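Local coordinates for protein p450 cytochrome, putative (Rippkaea orientalis, PDB 6Y01) that probably binds the molybdenum cofactor through a Rossmann-type fold and carries it within the cell, at residues L129-L138 against V156-C165. Sequence-based numbering, arbitrary orientation.
Sequences LKNQKPVILL and VWIASSPENC
The indole of W157 turns its edge to V135 O, which lies near the ring plane 3.6 Å from CE3, while P134 CB meets CZ3 obliquely. V135 O also accepts from W157 N. L137 continues the parallel ladder through both its backbone N and its O: the N donates to W157 O at 2.8 Å, and the O accepts from A159 N at 2.9 Å. On the face carrying W157, I136 CG2, anti to the backbone N, reaches A159 CB at 3.6 Å and C165 SG at 3.9 Å. Cutting I136 back to alanine would probably open a gap beside C165 SG and A159 CB, leaving both with L138 but without the isoleucine branch. On the other face, L137 CD1 touches I158 CD1 at 3.6 Å and its CG packs on V156 CG2. Beyond the ladder, L138 CD2 nears C165 SG. S161 OG caps helix 162-176 by accepting from N164 N. The contact pairs the two strands of a right-handed beta-alpha-beta crossover: strand 157-158 ends the Rossmann-like sheet within the chain, strand 135-138 bonds on its far side to strand 111-115, helix 162-176 packs against I136 and W157, and helices 119-130 and 142-151 against L137.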
loop_
_atom_site.group_PDB
_atom_site.type_symbol
_atom_site.label_atom_id
_atom_site.label_comp_id
_atom_site.label_asym_id
_atom_site.label_seq_id
_atom_site.Cartn_x
_atom_site.Cartn_y
_atom_site.Cartn_z
ATOM N N LEU D 129 -9.204 -10.734 11.628
ATOM C CA LEU D 129 -8.934 -11.959 12.428
ATOM C C LEU D 129 -7.497 -12.450 12.209
ATOM O O LEU D 129 -6.894 -12.865 13.169
ATOM C CB LEU D 129 -9.947 -13.017 12.018
ATOM C CG LEU D 129 -11.386 -12.738 12.449
ATOM C CD1 LEU D 129 -12.328 -13.729 11.821
ATOM C CD2 LEU D 129 -11.525 -12.751 13.948
ATOM N N LYS D 130 -6.949 -12.297 11.013
ATOM C CA LYS D 130 -5.545 -12.717 10.756
ATOM C C LYS D 130 -4.608 -11.861 11.604
ATOM O O LYS D 130 -3.608 -12.373 12.089
ATOM C CB LYS D 130 -5.232 -12.615 9.275
ATOM C CG LYS D 130 -3.828 -13.092 8.904
ATOM C CD LYS D 130 -3.646 -13.190 7.429
ATOM C CE LYS D 130 -2.202 -13.521 7.094
ATOM N NZ LYS D 130 -2.010 -14.929 7.294
ATOM N N ASN D 131 -4.938 -10.580 11.771
ATOM C CA ASN D 131 -4.160 -9.606 12.588
ATOM C C ASN D 131 -4.506 -9.716 14.082
ATOM O O ASN D 131 -3.953 -8.950 14.853
ATOM C CB ASN D 131 -4.326 -8.195 12.047
ATOM C CG ASN D 131 -3.668 -7.879 10.735
ATOM O OD1 ASN D 131 -2.446 -8.078 10.582
ATOM N ND2 ASN D 131 -4.415 -7.430 9.752
ATOM N N GLN D 132 -5.338 -10.676 14.487
ATOM C CA GLN D 132 -5.740 -10.938 15.891
ATOM C C GLN D 132 -6.445 -9.704 16.477
ATOM O O GLN D 132 -6.360 -9.453 17.695
ATOM C CB GLN D 132 -4.529 -11.380 16.717
ATOM C CG GLN D 132 -3.818 -12.576 16.070
ATOM C CD GLN D 132 -4.082 -13.844 16.816
ATOM O OE1 GLN D 132 -5.215 -14.309 16.870
ATOM N NE2 GLN D 132 -3.044 -14.380 17.406
ATOM N N LYS D 133 -7.162 -8.980 15.630
ATOM C CA LYS D 133 -7.990 -7.871 16.082
ATOM C C LYS D 133 -9.319 -8.443 16.553
ATOM O O LYS D 133 -9.844 -9.372 15.963
ATOM C CB LYS D 133 -8.254 -6.872 14.946
ATOM C CG LYS D 133 -7.065 -5.984 14.599
ATOM C CD LYS D 133 -6.882 -4.965 15.748
ATOM C CE LYS D 133 -5.973 -3.841 15.394
ATOM N NZ LYS D 133 -5.732 -3.046 16.583
ATOM N N PRO D 134 -9.943 -7.843 17.596
ATOM C CA PRO D 134 -11.284 -8.248 17.999
ATOM C C PRO D 134 -12.304 -7.901 16.917
ATOM O O PRO D 134 -12.294 -6.763 16.380
ATOM C CB PRO D 134 -11.571 -7.427 19.273
ATOM C CG PRO D 134 -10.241 -6.959 19.715
ATOM C CD PRO D 134 -9.382 -6.808 18.462
ATOM N N VAL D 135 -13.161 -8.872 16.615
ATOM C CA VAL D 135 -14.174 -8.734 15.562
ATOM C C VAL D 135 -15.523 -9.113 16.127
ATOM O O VAL D 135 -15.653 -10.167 16.735
ATOM C CB VAL D 135 -13.869 -9.568 14.321
ATOM C CG1 VAL D 135 -15.017 -9.491 13.323
ATOM C CG2 VAL D 135 -12.566 -9.145 13.690
ATOM N N ILE D 136 -16.506 -8.236 15.865
ATOM C CA ILE D 136 -17.907 -8.502 16.207
ATOM C C ILE D 136 -18.697 -8.603 14.921
ATOM O O ILE D 136 -18.665 -7.664 14.102
ATOM C CB ILE D 136 -18.474 -7.405 17.109
ATOM C CG1 ILE D 136 -17.659 -7.269 18.391
ATOM C CG2 ILE D 136 -19.935 -7.668 17.383
ATOM C CD1 ILE D 136 -18.018 -6.036 19.211
ATOM N N LEU D 137 -19.426 -9.699 14.751
ATOM C CA LEU D 137 -20.335 -9.864 13.606
ATOM C C LEU D 137 -21.750 -9.506 14.035
ATOM O O LEU D 137 -22.262 -10.055 14.994
ATOM C CB LEU D 137 -20.273 -11.305 13.104
ATOM C CG LEU D 137 -18.867 -11.815 12.760
ATOM C CD1 LEU D 137 -18.956 -13.279 12.297
ATOM C CD2 LEU D 137 -18.226 -10.968 11.702
ATOM N N LEU D 138 -22.358 -8.641 13.258
ATOM C CA LEU D 138 -23.784 -8.249 13.434
ATOM C C LEU D 138 -24.484 -8.493 12.100
ATOM O O LEU D 138 -24.474 -7.620 11.212
ATOM C CB LEU D 138 -23.850 -6.799 13.926
ATOM C CG LEU D 138 -25.254 -6.310 14.195
ATOM C CD1 LEU D 138 -25.860 -6.950 15.419
ATOM C CD2 LEU D 138 -25.194 -4.818 14.389
ATOM N N VAL D 156 -13.817 -14.763 17.241
ATOM C CA VAL D 156 -14.839 -13.831 16.740
ATOM C C VAL D 156 -16.042 -13.799 17.696
ATOM O O VAL D 156 -16.402 -14.795 18.292
ATOM C CB VAL D 156 -15.211 -14.250 15.316
ATOM C CG1 VAL D 156 -16.030 -15.515 15.291
ATOM C CG2 VAL D 156 -15.923 -13.147 14.606
ATOM N N TRP D 157 -16.656 -12.641 17.824
ATOM C CA TRP D 157 -17.885 -12.455 18.638
ATOM C C TRP D 157 -19.090 -12.263 17.723
ATOM O O TRP D 157 -18.961 -11.631 16.686
ATOM C CB TRP D 157 -17.752 -11.233 19.539
ATOM C CG TRP D 157 -16.977 -11.502 20.787
ATOM C CD1 TRP D 157 -17.444 -11.968 21.989
ATOM C CD2 TRP D 157 -15.600 -11.207 20.980
ATOM N NE1 TRP D 157 -16.426 -12.027 22.901
ATOM C CE2 TRP D 157 -15.279 -11.568 22.304
ATOM C CE3 TRP D 157 -14.613 -10.698 20.146
ATOM C CZ2 TRP D 157 -13.994 -11.435 22.811
ATOM C CZ3 TRP D 157 -13.334 -10.581 20.643
ATOM C CH2 TRP D 157 -13.036 -10.919 21.960
ATOM N N ILE D 158 -20.224 -12.790 18.127
ATOM C CA ILE D 158 -21.504 -12.657 17.405
ATOM C C ILE D 158 -22.434 -11.788 18.254
ATOM O O ILE D 158 -22.766 -12.175 19.362
ATOM C CB ILE D 158 -22.160 -14.017 17.133
ATOM C CG1 ILE D 158 -21.162 -14.999 16.520
ATOM C CG2 ILE D 158 -23.395 -13.822 16.264
ATOM C CD1 ILE D 158 -20.636 -14.605 15.206
ATOM N N ALA D 159 -22.831 -10.639 17.727
ATOM C CA ALA D 159 -23.716 -9.723 18.459
ATOM C C ALA D 159 -25.162 -9.942 18.056
ATOM O O ALA D 159 -25.449 -10.297 16.913
ATOM C CB ALA D 159 -23.340 -8.275 18.236
ATOM N N SER D 160 -26.059 -9.617 18.976
ATOM C CA SER D 160 -27.518 -9.748 18.772
ATOM C C SER D 160 -28.150 -8.412 18.362
ATOM O O SER D 160 -29.283 -8.430 17.884
ATOM C CB SER D 160 -28.179 -10.290 20.033
ATOM O OG SER D 160 -27.822 -9.500 21.176
ATOM N N SER D 161 -27.472 -7.302 18.571
ATOM C CA SER D 161 -28.042 -5.959 18.362
ATOM C C SER D 161 -26.938 -4.932 18.413
ATOM O O SER D 161 -25.845 -5.207 18.886
ATOM C CB SER D 161 -29.049 -5.634 19.443
ATOM O OG SER D 161 -28.382 -5.494 20.687
ATOM N N PRO D 162 -27.180 -3.686 17.952
ATOM C CA PRO D 162 -26.220 -2.606 18.141
ATOM C C PRO D 162 -25.834 -2.414 19.607
ATOM O O PRO D 162 -24.657 -2.253 19.901
ATOM C CB PRO D 162 -26.946 -1.401 17.526
ATOM C CG PRO D 162 -27.789 -2.029 16.469
ATOM C CD PRO D 162 -28.324 -3.279 17.125
ATOM N N GLU D 163 -26.817 -2.405 20.501
ATOM C CA GLU D 163 -26.527 -2.252 21.936
ATOM C C GLU D 163 -25.585 -3.356 22.424
ATOM O O GLU D 163 -24.676 -3.087 23.201
ATOM C CB GLU D 163 -27.854 -2.238 22.724
ATOM C CG GLU D 163 -28.708 -1.042 22.420
ATOM C CD GLU D 163 -29.514 -1.056 21.106
ATOM O OE1 GLU D 163 -29.544 -2.117 20.353
ATOM O OE2 GLU D 163 -30.138 0.022 20.816
ATOM N N ASN D 164 -25.814 -4.588 21.965
ATOM C CA ASN D 164 -24.955 -5.725 22.367
ATOM C C ASN D 164 -23.535 -5.500 21.840
ATOM O O ASN D 164 -22.585 -5.827 22.546
ATOM C CB ASN D 164 -25.570 -7.034 21.881
ATOM C CG ASN D 164 -24.813 -8.264 22.328
ATOM O OD1 ASN D 164 -24.630 -9.190 21.539
ATOM N ND2 ASN D 164 -24.443 -8.323 23.594
ATOM N N CYS D 165 -23.379 -4.941 20.640
ATOM C CA CYS D 165 -22.031 -4.585 20.143
ATOM C C CYS D 165 -21.320 -3.665 21.139
ATOM O O CYS D 165 -20.125 -3.891 21.402
ATOM C CB CYS D 165 -22.063 -3.875 18.800
ATOM S SG CYS D 165 -22.646 -4.894 17.436
#